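PDB 5XN8: glycerol Dehydrogenase from Unidentified, which catalyses the NAD-dependent oxidation of glycerol to dihydroxyacetone, most likely also acting on related diols such as 1,2-propanediol. Local coordinates for residues A[87-92]-A[112-117]; A[307-312]-A[354-359]; A[180-185]-A[249-254]; A[69-74]-A[131-136]. All blocks are in the same frame, centred on the assembly; numbering follows the deposited sequence.

Interaction 1. Residues A[87-92]-A[112-117]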
loop_
_atom_site.group_PDB
_atom_site.type_symbol
_atom_site.label_atom_id
_atom_site.label_comp_id
_atom_site.label_asym_id
_atom_site.label_seq_id
_atom_site.Cartn_x
_atom_site.Cartn_y
_atom_site.Cartn_z
ATOM N N GLY A 87 2.483 -57.817 4.720
ATOM C CA GLY A 87 2.139 -56.508 4.179
ATOM C C GLY A 87 2.056 -56.518 2.667
ATOM O O GLY A 87 2.341 -57.531 2.035
ATOM N N VAL A 88 1.657 -55.381 2.097
ATOM C CA VAL A 88 1.539 -55.201 0.647
ATOM C C VAL A 88 2.278 -53.935 0.218
ATOM O O VAL A 88 2.074 -52.879 0.806
ATOM C CB VAL A 88 0.071 -55.051 0.198
ATOM C CG1 VAL A 88 -0.059 -55.343 -1.302
ATOM C CG2 VAL A 88 -0.848 -55.961 0.992
ATOM N N VAL A 89 3.131 -54.052 -0.799
ATOM C CA VAL A 89 3.747 -52.909 -1.473
ATOM C C VAL A 89 3.256 -52.862 -2.918
ATOM O O VAL A 89 3.290 -53.866 -3.616
ATOM C CB VAL A 89 5.295 -52.991 -1.478
ATOM C CG1 VAL A 89 5.909 -51.793 -2.200
ATOM C CG2 VAL A 89 5.835 -53.109 -0.056
ATOM N N GLY A 90 2.785 -51.696 -3.349
ATOM C CA GLY A 90 2.496 -51.419 -4.754
ATOM C C GLY A 90 3.535 -50.436 -5.273
ATOM O O GLY A 90 3.825 -49.440 -4.609
ATOM N N VAL A 91 4.105 -50.728 -6.443
ATOM C CA VAL A 91 5.055 -49.838 -7.126
ATOM C C VAL A 91 4.508 -49.572 -8.530
ATOM O O VAL A 91 4.121 -50.512 -9.216
ATOM C CB VAL A 91 6.462 -50.480 -7.233
ATOM C CG1 VAL A 91 7.514 -49.438 -7.575
ATOM C CG2 VAL A 91 6.838 -51.181 -5.937
ATOM N N GLY A 92 4.454 -48.301 -8.947
ATOM C CA GLY A 92 4.050 -47.959 -10.322
ATOM C C GLY A 92 2.953 -46.914 -10.411
ATOM O O GLY A 92 2.905 -45.997 -9.601
ATOM N N VAL A 112 1.851 -50.105 1.547
ATOM C CA VAL A 112 2.832 -49.117 1.125
ATOM C C VAL A 112 2.578 -48.855 -0.352
ATOM O O VAL A 112 2.469 -49.802 -1.134
ATOM C CB VAL A 112 4.275 -49.641 1.299
ATOM C CG1 VAL A 112 5.290 -48.584 0.871
ATOM C CG2 VAL A 112 4.514 -50.088 2.732
ATOM N N VAL A 113 2.481 -47.585 -0.735
ATOM C CA VAL A 113 2.333 -47.207 -2.146
ATOM C C VAL A 113 3.552 -46.397 -2.565
ATOM O O VAL A 113 3.969 -45.483 -1.858
ATOM C CB VAL A 113 1.014 -46.450 -2.443
ATOM C CG1 VAL A 113 -0.173 -47.407 -2.372
ATOM C CG2 VAL A 113 0.790 -45.266 -1.518
ATOM N N ILE A 114 4.127 -46.754 -3.711
ATOM C CA ILE A 114 5.340 -46.121 -4.219
ATOM C C ILE A 114 5.080 -45.645 -5.653
ATOM O O ILE A 114 5.451 -46.328 -6.603
ATOM C CB ILE A 114 6.560 -47.085 -4.164
ATOM C CG1 ILE A 114 6.650 -47.765 -2.792
ATOM C CG2 ILE A 114 7.856 -46.339 -4.478
ATOM C CD1 ILE A 114 7.909 -48.584 -2.578
ATOM N N PRO A 115 4.436 -44.468 -5.809
ATOM C CA PRO A 115 4.244 -43.908 -7.141
ATOM C C PRO A 115 5.563 -43.567 -7.828
ATOM O O PRO A 115 6.389 -42.853 -7.261
ATOM C CB PRO A 115 3.435 -42.624 -6.879
ATOM C CG PRO A 115 2.818 -42.807 -5.543
ATOM C CD PRO A 115 3.786 -43.638 -4.774
ATOM N N THR A 116 5.756 -44.103 -9.025
ATOM C CA THR A 116 6.895 -43.773 -9.876
ATOM C C THR A 116 6.617 -42.554 -10.784
ATOM O O THR A 116 7.513 -42.092 -11.496
ATOM C CB THR A 116 7.268 -44.983 -10.748
ATOM O OG1 THR A 116 6.133 -45.376 -11.532
ATOM C CG2 THR A 116 7.700 -46.147 -9.871
ATOM N N ILE A 117 5.377 -42.049 -10.756
ATOM C CA ILE A 117 4.957 -40.863 -11.512
ATOM C C ILE A 117 4.092 -39.989 -10.600
ATOM O O ILE A 117 3.388 -40.515 -9.745
ATOM C CB ILE A 117 4.177 -41.296 -12.783
ATOM C CG1 ILE A 117 5.119 -41.969 -13.797
ATOM C CG2 ILE A 117 3.495 -40.114 -13.437
ATOM C CD1 ILE A 117 4.426 -42.787 -14.871
#

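Interaction 2. Residues A[307-312]-A[354-359]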
loop_
_atom_site.group_PDB
_atom_site.type_symbol
_atom_site.label_atom_id
_atom_site.label_comp_id
_atom_site.label_asym_id
_atom_site.label_seq_id
_atom_site.Cartn_x
_atom_site.Cartn_y
_atom_site.Cartn_z
ATOM N N VAL A 307 -7.041 -25.316 -22.373
ATOM C CA VAL A 307 -7.976 -24.235 -21.997
ATOM C C VAL A 307 -9.144 -24.079 -22.986
ATOM O O VAL A 307 -9.964 -23.184 -22.841
ATOM C CB VAL A 307 -7.243 -22.888 -21.807
ATOM C CG1 VAL A 307 -6.245 -22.987 -20.663
ATOM C CG2 VAL A 307 -6.532 -22.441 -23.074
ATOM N N THR A 308 -9.219 -24.970 -23.978
ATOM C CA THR A 308 -10.258 -24.930 -25.008
ATOM C C THR A 308 -10.719 -26.339 -25.312
ATOM O O THR A 308 -9.953 -27.298 -25.162
ATOM C CB THR A 308 -9.724 -24.351 -26.333
ATOM O OG1 THR A 308 -8.666 -25.173 -26.804
ATOM C CG2 THR A 308 -9.207 -22.943 -26.164
ATOM N N LEU A 309 -11.950 -26.450 -25.791
ATOM C CA LEU A 309 -12.494 -27.727 -26.227
ATOM C C LEU A 309 -11.653 -28.380 -27.323
ATOM O O LEU A 309 -11.443 -29.593 -27.287
ATOM C CB LEU A 309 -13.929 -27.546 -26.709
ATOM C CG LEU A 309 -14.932 -27.200 -25.609
ATOM C CD1 LEU A 309 -16.259 -26.803 -26.202
ATOM C CD2 LEU A 309 -15.105 -28.370 -24.648
ATOM N N ALA A 310 -11.148 -27.580 -28.265
ATOM C CA ALA A 310 -10.306 -28.091 -29.361
ATOM C C ALA A 310 -9.027 -28.770 -28.868
ATOM O O ALA A 310 -8.645 -29.806 -29.382
ATOM C CB ALA A 310 -9.969 -26.974 -30.347
ATOM N N GLN A 311 -8.377 -28.203 -27.853
ATOM C CA GLN A 311 -7.194 -28.845 -27.240
ATOM C C GLN A 311 -7.499 -30.167 -26.524
ATOM O O GLN A 311 -6.573 -30.930 -26.221
ATOM C CB GLN A 311 -6.521 -27.903 -26.253
ATOM C CG GLN A 311 -5.788 -26.736 -26.894
ATOM C CD GLN A 311 -5.241 -25.780 -25.861
ATOM O OE1 GLN A 311 -5.906 -25.485 -24.881
ATOM N NE2 GLN A 311 -4.019 -25.302 -26.065
ATOM N N MET A 312 -8.778 -30.409 -26.222
ATOM C CA MET A 312 -9.261 -31.690 -25.697
ATOM C C MET A 312 -9.843 -32.640 -26.759
ATOM O O MET A 312 -10.427 -33.664 -26.407
ATOM C CB MET A 312 -10.339 -31.414 -24.656
ATOM C CG MET A 312 -9.864 -30.589 -23.482
ATOM S SD MET A 312 -11.206 -30.315 -22.349
ATOM C CE MET A 312 -11.534 -31.955 -21.729
ATOM N N THR A 354 -18.672 -20.922 -22.502
ATOM C CA THR A 354 -18.066 -19.629 -22.207
ATOM C C THR A 354 -16.593 -19.775 -21.838
ATOM O O THR A 354 -15.757 -18.983 -22.288
ATOM C CB THR A 354 -18.820 -18.903 -21.084
ATOM O OG1 THR A 354 -20.190 -18.743 -21.458
ATOM C CG2 THR A 354 -18.192 -17.530 -20.799
ATOM N N ALA A 355 -16.281 -20.794 -21.043
ATOM C CA ALA A 355 -14.894 -21.112 -20.697
ATOM C C ALA A 355 -14.046 -21.355 -21.940
ATOM O O ALA A 355 -12.933 -20.833 -22.043
ATOM C CB ALA A 355 -14.833 -22.319 -19.785
ATOM N N ASP A 356 -14.582 -22.144 -22.874
ATOM C CA ASP A 356 -13.935 -22.391 -24.175
ATOM C C ASP A 356 -13.619 -21.091 -24.903
ATOM O O ASP A 356 -12.493 -20.883 -25.352
ATOM C CB ASP A 356 -14.838 -23.283 -25.041
ATOM C CG ASP A 356 -14.310 -23.483 -26.444
ATOM O OD1 ASP A 356 -13.216 -24.066 -26.586
ATOM O OD2 ASP A 356 -14.999 -23.073 -27.401
ATOM N N LEU A 357 -14.612 -20.207 -25.003
ATOM C CA LEU A 357 -14.417 -18.893 -25.621
ATOM C C LEU A 357 -13.425 -18.018 -24.858
ATOM O O LEU A 357 -12.706 -17.243 -25.479
ATOM C CB LEU A 357 -15.753 -18.166 -25.816
ATOM C CG LEU A 357 -16.717 -18.798 -26.836
ATOM C CD1 LEU A 357 -17.973 -17.966 -26.978
ATOM C CD2 LEU A 357 -16.074 -18.979 -28.214
ATOM N N LEU A 358 -13.364 -18.138 -23.533
ATOM C CA LEU A 358 -12.320 -17.438 -22.750
ATOM C C LEU A 358 -10.926 -17.956 -23.072
ATOM O O LEU A 358 -9.982 -17.164 -23.192
ATOM C CB LEU A 358 -12.585 -17.520 -21.242
ATOM C CG LEU A 358 -13.751 -16.639 -20.802
ATOM C CD1 LEU A 358 -14.322 -17.096 -19.462
ATOM C CD2 LEU A 358 -13.362 -15.165 -20.730
ATOM N N GLY A 359 -10.797 -19.270 -23.216
ATOM C CA GLY A 359 -9.534 -19.893 -23.596
ATOM C C GLY A 359 -9.077 -19.635 -25.026
ATOM O O GLY A 359 -7.874 -19.532 -25.271
#

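Interaction 3. Residues A[180-185]-A[249-254]. With ZN (zinc ion), chain E.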
loop_
_atom_site.group_PDB
_atom_site.type_symbol
_atom_site.label_atom_id
_atom_site.label_comp_id
_atom_site.label_asym_id
_atom_site.label_seq_id
_atom_site.Cartn_x
_atom_site.Cartn_y
_atom_site.Cartn_z
ATOM N N LYS A 180 -12.704 -25.129 -1.507
ATOM C CA LYS A 180 -13.315 -23.845 -1.093
ATOM C C LYS A 180 -14.814 -23.765 -1.398
ATOM O O LYS A 180 -15.564 -23.149 -0.648
ATOM C CB LYS A 180 -12.564 -22.667 -1.732
ATOM C CG LYS A 180 -13.013 -21.272 -1.324
ATOM C CD LYS A 180 -13.005 -21.086 0.186
ATOM C CE LYS A 180 -13.039 -19.618 0.577
ATOM N NZ LYS A 180 -14.390 -19.006 0.398
ATOM N N ALA A 181 -15.242 -24.401 -2.488
ATOM C CA ALA A 181 -16.661 -24.486 -2.856
ATOM C C ALA A 181 -17.452 -25.407 -1.935
ATOM O O ALA A 181 -18.623 -25.145 -1.648
ATOM C CB ALA A 181 -16.807 -24.946 -4.295
ATOM N N CYS A 182 -16.829 -26.503 -1.498
ATOM C CA CYS A 182 -17.422 -27.377 -0.475
ATOM C C CYS A 182 -17.456 -26.706 0.898
ATOM O O CYS A 182 -18.414 -26.869 1.651
ATOM C CB CYS A 182 -16.681 -28.718 -0.404
ATOM S SG CYS A 182 -16.929 -29.740 -1.880
ATOM N N TYR A 183 -16.410 -25.954 1.222
ATOM C CA TYR A 183 -16.349 -25.202 2.486
ATOM C C TYR A 183 -17.463 -24.159 2.555
ATOM O O TYR A 183 -18.191 -24.094 3.554
ATOM C CB TYR A 183 -14.977 -24.540 2.632
ATOM C CG TYR A 183 -14.744 -23.804 3.931
ATOM C CD1 TYR A 183 -14.590 -24.492 5.128
ATOM C CD2 TYR A 183 -14.645 -22.413 3.955
ATOM C CE1 TYR A 183 -14.363 -23.815 6.327
ATOM C CE2 TYR A 183 -14.412 -21.722 5.136
ATOM C CZ TYR A 183 -14.270 -22.423 6.316
ATOM O OH TYR A 183 -14.045 -21.732 7.484
ATOM N N ASP A 184 -17.613 -23.366 1.493
ATOM C CA ASP A 184 -18.702 -22.385 1.401
ATOM C C ASP A 184 -20.081 -23.043 1.396
ATOM O O ASP A 184 -21.019 -22.525 1.992
ATOM C CB ASP A 184 -18.566 -21.505 0.149
ATOM C CG ASP A 184 -17.333 -20.615 0.176
ATOM O OD1 ASP A 184 -16.824 -20.293 1.281
ATOM O OD2 ASP A 184 -16.873 -20.234 -0.925
ATOM N N ALA A 185 -20.200 -24.192 0.722
ATOM C CA ALA A 185 -21.467 -24.928 0.662
ATOM C C ALA A 185 -21.827 -25.690 1.924
ATOM O O ALA A 185 -22.970 -26.121 2.062
ATOM C CB ALA A 185 -21.446 -25.895 -0.492
ATOM N N GLY A 249 -12.942 -31.549 0.039
ATOM C CA GLY A 249 -14.028 -31.953 -0.879
ATOM C C GLY A 249 -13.777 -31.748 -2.378
ATOM O O GLY A 249 -12.991 -30.866 -2.768
ATOM N N LEU A 250 -14.460 -32.569 -3.192
ATOM C CA LEU A 250 -14.587 -32.393 -4.640
ATOM C C LEU A 250 -15.884 -31.652 -4.968
ATOM O O LEU A 250 -16.834 -31.678 -4.191
ATOM C CB LEU A 250 -14.664 -33.750 -5.357
ATOM C CG LEU A 250 -13.533 -34.752 -5.164
ATOM C CD1 LEU A 250 -13.957 -36.117 -5.690
ATOM C CD2 LEU A 250 -12.282 -34.280 -5.878
ATOM N N ALA A 251 -15.938 -31.030 -6.142
ATOM C CA ALA A 251 -17.108 -30.245 -6.533
ATOM C C ALA A 251 -17.274 -30.236 -8.065
ATOM O O ALA A 251 -17.271 -31.315 -8.656
ATOM C CB ALA A 251 -17.052 -28.846 -5.918
ATOM N N ALA A 252 -17.404 -29.076 -8.716
ATOM C CA ALA A 252 -17.777 -29.027 -10.138
ATOM C C ALA A 252 -16.734 -29.622 -11.067
ATOM O O ALA A 252 -17.066 -30.442 -11.936
ATOM C CB ALA A 252 -18.061 -27.601 -10.563
ATOM N N ALA A 253 -15.479 -29.214 -10.886
ATOM C CA ALA A 253 -14.382 -29.599 -11.783
ATOM C C ALA A 253 -14.276 -31.101 -12.076
ATOM O O ALA A 253 -14.083 -31.503 -13.231
ATOM C CB ALA A 253 -13.057 -29.086 -11.245
ATOM N N HIS A 254 -14.393 -31.907 -11.032
ATOM C CA HIS A 254 -14.288 -33.382 -11.136
ATOM C C HIS A 254 -15.572 -34.032 -11.654
ATOM O O HIS A 254 -15.519 -35.057 -12.331
ATOM C CB HIS A 254 -13.866 -33.958 -9.782
ATOM C CG HIS A 254 -12.387 -34.123 -9.638
ATOM N ND1 HIS A 254 -11.546 -33.116 -9.203
ATOM C CD2 HIS A 254 -11.609 -35.207 -9.815
ATOM C CE1 HIS A 254 -10.305 -33.562 -9.192
ATOM N NE2 HIS A 254 -10.311 -34.836 -9.536
HETATM ZN ZN ZN E . -8.461 -35.984 -9.694
HETATM O O HOH W 1 -9.880 -37.421 -8.985
#

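Interaction 4. Residues A[69-74]-A[131-136]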
loop_
_atom_site.group_PDB
_atom_site.type_symbol
_atom_site.label_atom_id
_atom_site.label_comp_id
_atom_site.label_asym_id
_atom_site.label_seq_id
_atom_site.Cartn_x
_atom_site.Cartn_y
_atom_site.Cartn_z
ATOM N N SER A 69 -8.822 -54.718 -11.418
ATOM C CA SER A 69 -10.107 -55.404 -11.495
ATOM C C SER A 69 -10.291 -56.330 -10.315
ATOM O O SER A 69 -9.316 -56.724 -9.681
ATOM C CB SER A 69 -10.197 -56.196 -12.800
ATOM O OG SER A 69 -9.099 -57.068 -12.945
ATOM N N HIS A 70 -11.542 -56.666 -10.017
ATOM C CA HIS A 70 -11.861 -57.634 -8.961
ATOM C C HIS A 70 -11.190 -58.984 -9.207
ATOM O O HIS A 70 -10.691 -59.601 -8.270
ATOM C CB HIS A 70 -13.382 -57.831 -8.834
ATOM C CG HIS A 70 -14.075 -56.728 -8.095
ATOM N ND1 HIS A 70 -13.968 -56.570 -6.732
ATOM C CD2 HIS A 70 -14.892 -55.735 -8.523
ATOM C CE1 HIS A 70 -14.690 -55.529 -6.351
ATOM N NE2 HIS A 70 -15.249 -54.996 -7.423
ATOM N N VAL A 71 -11.164 -59.420 -10.470
ATOM C CA VAL A 71 -10.507 -60.674 -10.865
ATOM C C VAL A 71 -9.010 -60.630 -10.545
ATOM O O VAL A 71 -8.466 -61.592 -9.994
ATOM C CB VAL A 71 -10.709 -60.984 -12.375
ATOM C CG1 VAL A 71 -9.845 -62.164 -12.833
ATOM C CG2 VAL A 71 -12.182 -61.254 -12.672
ATOM N N GLU A 72 -8.358 -59.521 -10.894
ATOM C CA GLU A 72 -6.925 -59.363 -10.668
ATOM C C GLU A 72 -6.595 -59.324 -9.175
ATOM O O GLU A 72 -5.625 -59.945 -8.746
ATOM C CB GLU A 72 -6.407 -58.096 -11.374
ATOM C CG GLU A 72 -4.892 -57.887 -11.338
ATOM C CD GLU A 72 -4.093 -58.962 -12.062
ATOM O OE1 GLU A 72 -4.664 -59.737 -12.857
ATOM O OE2 GLU A 72 -2.867 -59.028 -11.844
ATOM N N ILE A 73 -7.409 -58.612 -8.396
ATOM C CA ILE A 73 -7.272 -58.555 -6.925
ATOM C C ILE A 73 -7.315 -59.961 -6.328
ATOM O O ILE A 73 -6.416 -60.333 -5.569
ATOM C CB ILE A 73 -8.376 -57.664 -6.277
ATOM C CG1 ILE A 73 -8.155 -56.185 -6.630
ATOM C CG2 ILE A 73 -8.432 -57.817 -4.760
ATOM C CD1 ILE A 73 -9.424 -55.370 -6.558
ATOM N N ARG A 74 -8.348 -60.732 -6.693
ATOM C CA ARG A 74 -8.533 -62.093 -6.172
ATOM C C ARG A 74 -7.423 -63.054 -6.606
ATOM O O ARG A 74 -7.079 -63.960 -5.846
ATOM C CB ARG A 74 -9.912 -62.659 -6.569
ATOM C CG ARG A 74 -11.127 -62.136 -5.791
ATOM C CD ARG A 74 -11.025 -60.756 -5.197
ATOM N NE ARG A 74 -12.231 -60.439 -4.419
ATOM C CZ ARG A 74 -12.792 -59.236 -4.297
ATOM N NH1 ARG A 74 -12.292 -58.158 -4.904
ATOM N NH2 ARG A 74 -13.895 -59.115 -3.556
ATOM N N TYR A 131 -11.974 -51.283 -12.247
ATOM C CA TYR A 131 -12.236 -51.431 -13.670
ATOM C C TYR A 131 -12.590 -52.882 -13.963
ATOM O O TYR A 131 -12.294 -53.771 -13.166
ATOM C CB TYR A 131 -10.973 -51.047 -14.440
ATOM C CG TYR A 131 -10.674 -49.568 -14.410
ATOM C CD1 TYR A 131 -11.222 -48.723 -15.367
ATOM C CD2 TYR A 131 -9.843 -49.010 -13.433
ATOM C CE1 TYR A 131 -10.960 -47.361 -15.360
ATOM C CE2 TYR A 131 -9.584 -47.649 -13.411
ATOM C CZ TYR A 131 -10.146 -46.830 -14.377
ATOM O OH TYR A 131 -9.892 -45.481 -14.375
ATOM N N THR A 132 -13.244 -53.126 -15.104
ATOM C CA THR A 132 -13.433 -54.495 -15.585
ATOM C C THR A 132 -12.123 -54.946 -16.223
ATOM O O THR A 132 -11.215 -54.130 -16.412
ATOM C CB THR A 132 -14.598 -54.636 -16.572
ATOM O OG1 THR A 132 -14.758 -56.031 -16.852
ATOM C CG2 THR A 132 -14.321 -53.983 -17.831
ATOM N N GLU A 133 -11.998 -56.230 -16.547
ATOM C CA GLU A 133 -10.788 -56.735 -17.211
ATOM C C GLU A 133 -10.573 -56.074 -18.582
ATOM O O GLU A 133 -9.437 -55.808 -18.968
ATOM C CB GLU A 133 -10.828 -58.257 -17.349
ATOM C CG GLU A 133 -9.454 -58.907 -17.418
ATOM C CD GLU A 133 -8.816 -59.095 -16.052
ATOM O OE1 GLU A 133 -8.705 -58.118 -15.297
ATOM O OE2 GLU A 133 -8.415 -60.232 -15.745
ATOM N N ALA A 134 -11.670 -55.810 -19.294
ATOM C CA ALA A 134 -11.636 -55.087 -20.573
ATOM C C ALA A 134 -11.202 -53.609 -20.487
ATOM O O ALA A 134 -10.749 -53.047 -21.481
ATOM C CB ALA A 134 -12.991 -55.190 -21.265
ATOM N N GLY A 135 -11.351 -52.991 -19.316
ATOM C CA GLY A 135 -10.891 -51.618 -19.066
ATOM C C GLY A 135 -11.975 -50.574 -18.837
ATOM O O GLY A 135 -11.659 -49.395 -18.670
ATOM N N GLU A 136 -13.240 -50.975 -18.863
ATOM C CA GLU A 136 -14.363 -50.080 -18.533
ATOM C C GLU A 136 -14.503 -49.914 -17.014
ATOM O O GLU A 136 -14.336 -50.875 -16.244
ATOM C CB GLU A 136 -15.699 -50.594 -19.116
ATOM C CG GLU A 136 -15.901 -50.420 -20.626
ATOM C CD GLU A 136 -15.402 -49.084 -21.168
ATOM O OE1 GLU A 136 -15.851 -48.032 -20.659
ATOM O OE2 GLU A 136 -14.554 -49.080 -22.095
#

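Interaction 1. Residues A[87-92]-A[112-117]
Val89 and Val91 line one face of this pair of parallel strands together with Val112 and Ile114, while Val113 points to the other face, where its neighbour Gly90 has no side chain; the peptide edges between the strands carry the hydrogen bonds. On the valine-isoleucine face, Val89 and Val112 stand side by side, pointing the same way, with Val89 CG2 4.0 Å from Val112 CB. Val89 CG1, anti to its own nitrogen (chi1 179°), reaches forward to Ile114 CD1 at 3.8 Å. Phe21 covers Val112 and Ile114 from beyond. Helix 94-107 packs on the opposite face, Leu97 touching Val113 and Pro115. Val112 N binds Val88 O, and Gly90 N returns a bond to Val112 O, each at 2.9 Å. Ile114 N then gives to Gly90 O, 2.8 Å away. The next bond, Gly92 N to Ile114 O, lengthens to 3.2 Å, its donor tilted 34° from the carbonyl plane, and Thr116 N to Gly92 O is weak. This is the beta-alpha-beta unit of a Rossmann-like domain. Backbone pairing thus satisfies these buried N-H and C=O groups firmly from Val88 to Ile114, and weakens toward Gly92 and Thr116, a probable NAD(+) ligand, where the following loop begins.

Interaction 2. Residues A[307-312]-A[354-359]
Asp356 swings its carboxylate anti to its backbone nitrogen (chi1 175°), off the side of its helix and up to the backbone of Leu309. Thr308, with OG1 between its own N and carbonyl carbon (chi1 61°), turns the hydroxyl into its loop and the CG2 methyl onto the helix. Leu309 N gives a hydrogen bond of 2.8 Å to Asp356 OD1, which is met on its anti side and 31° out of the carboxylate plane. The Leu309 and Asp356 side chains cross at about a right angle, with Leu309 CD1 3.9 Å from Asp356 CG. Since OD2 is bonded to Gln360 on the next turn, both oxygens of this buried acid are engaged and its rotation is fixed. Gly359 has no side chain, so the loop reaches the helix backbone: Thr308 CG2 rests 3.5 Å from Gly359 C, and Val307 O takes a CA-H...O contact from Gly359 CA at 3.4 Å. Inside the loop, Val307 N binds Gln311 OE1 at 2.8 Å. Gln311 N in turn gives to Thr308 OG1, 3.2 Å away. The result is an ST motif leading into the 3-10 turn 310-312, clamped against the C-terminal helix 345-363 in the helical domain of the iron-containing alcohol dehydrogenase fold.

Interaction 3. Residues A[180-185]-A[249-254]
The turn leading into metal-binding helix 252-260 packs here, through Gly249, Leu250 and Ala251, against Ala181 and Cys182 near the end of helix 162-185. Cys182 points its sulfur at the turn: SG lies 3.0 Å from Leu250 O and 3.8 Å from Gly249 C. The carbonyl of Leu250 also accepts a hydrogen bond from Asn338. Beside it, Ala251 CB sits 4.1 Å from Cys182 SG and 4.2 Å from Ala181 CB, so the rest of the contact is small and apolar. Gly249, with a phi of 139°, takes the chain out of helix 228-247, and Ala251 occupies the N-cap position of the next helix. This arrangement belongs to the helical domain of the iron-containing alcohol dehydrogenase family, whose metal site is filled by zinc in this crystal. Three residues on from the cap, His254 NE2 binds the zinc at 2.2 Å, alongside Asp171, His271 and a water. One face of the imidazole carries Leu250 CD2, 3.6 Å above its plane and offset toward the rim. Glu178, one turn before Cys182 on helix 162-185, acts as second shell: it accepts from His254 ND1 with one oxygen and from Ala251 N with the other, fixing the ring's rotation and tying it to the turn. On the far side of the same helix, Lys180 NZ makes a salt bridge of 2.9 Å to Asp184 OD1.

Interaction 4. Residues A[69-74]-A[131-136]
Ser69 caps the N-terminus of helix 70-83 and at the same time grips the hairpin turn between strands 127-131 and 137-142. Its OG gives a short 2.6 Å hydrogen bond to Glu133 OE1, met on the syn side and 24° out of the carboxylate plane. Ser69 OG also accepts from Glu72 N at 3.3 Å, so the hydroxyl serves both the helix end and the hairpin. The bend of Glu133 at chi2 (81°) folds its carboxylate back over the serine. The other oxygen, Glu133 OE2, lies 3.8 Å from Val71 CG1, the two side chains crossing at about a right angle. Tyr131 O also takes a CA-H...O contact from Ser69 CA at 3.2 Å. Further out, Glu72 is held by a salt bridge to Arg75 and a bond to Asn65, which probably eases the nearness of Glu72 OE1 to Glu133 OE2, 4.8 Å apart. His70 binds Glu139 on the second hairpin strand. The ring of Tyr131, a likely NAD(+) contact, leads away from the helix to a cation-pi partner, Lys95. The turn itself is closed by Gly135 N to Thr132 O at 3.1 Å, and by Thr132 N binding Glu136 O at 2.7 Å.

Overall arrangement
Interactions 1 and 4 belong to the nucleotide-binding half of the chain and 2 and 3 to the helical half, with the zinc between them. Along the chain, interaction 1 is nested inside the loop closed by interaction 4, and helix 70-83 is followed, after a short turn, by strand 87-92; their centres are 19 Å apart. Interaction 3 closes before interaction 2 opens, their centres 22 Å apart; helix 271-285 touches both. The centres of interactions 1 and 3 lie 29 Å apart, on opposite sides of the chain's centre, consistent with a cleft between the halves, with probable NAD(+) ligands Thr116 and Tyr131 on one side and metal ligand His254 on the other. Interaction 2 lies away from the site.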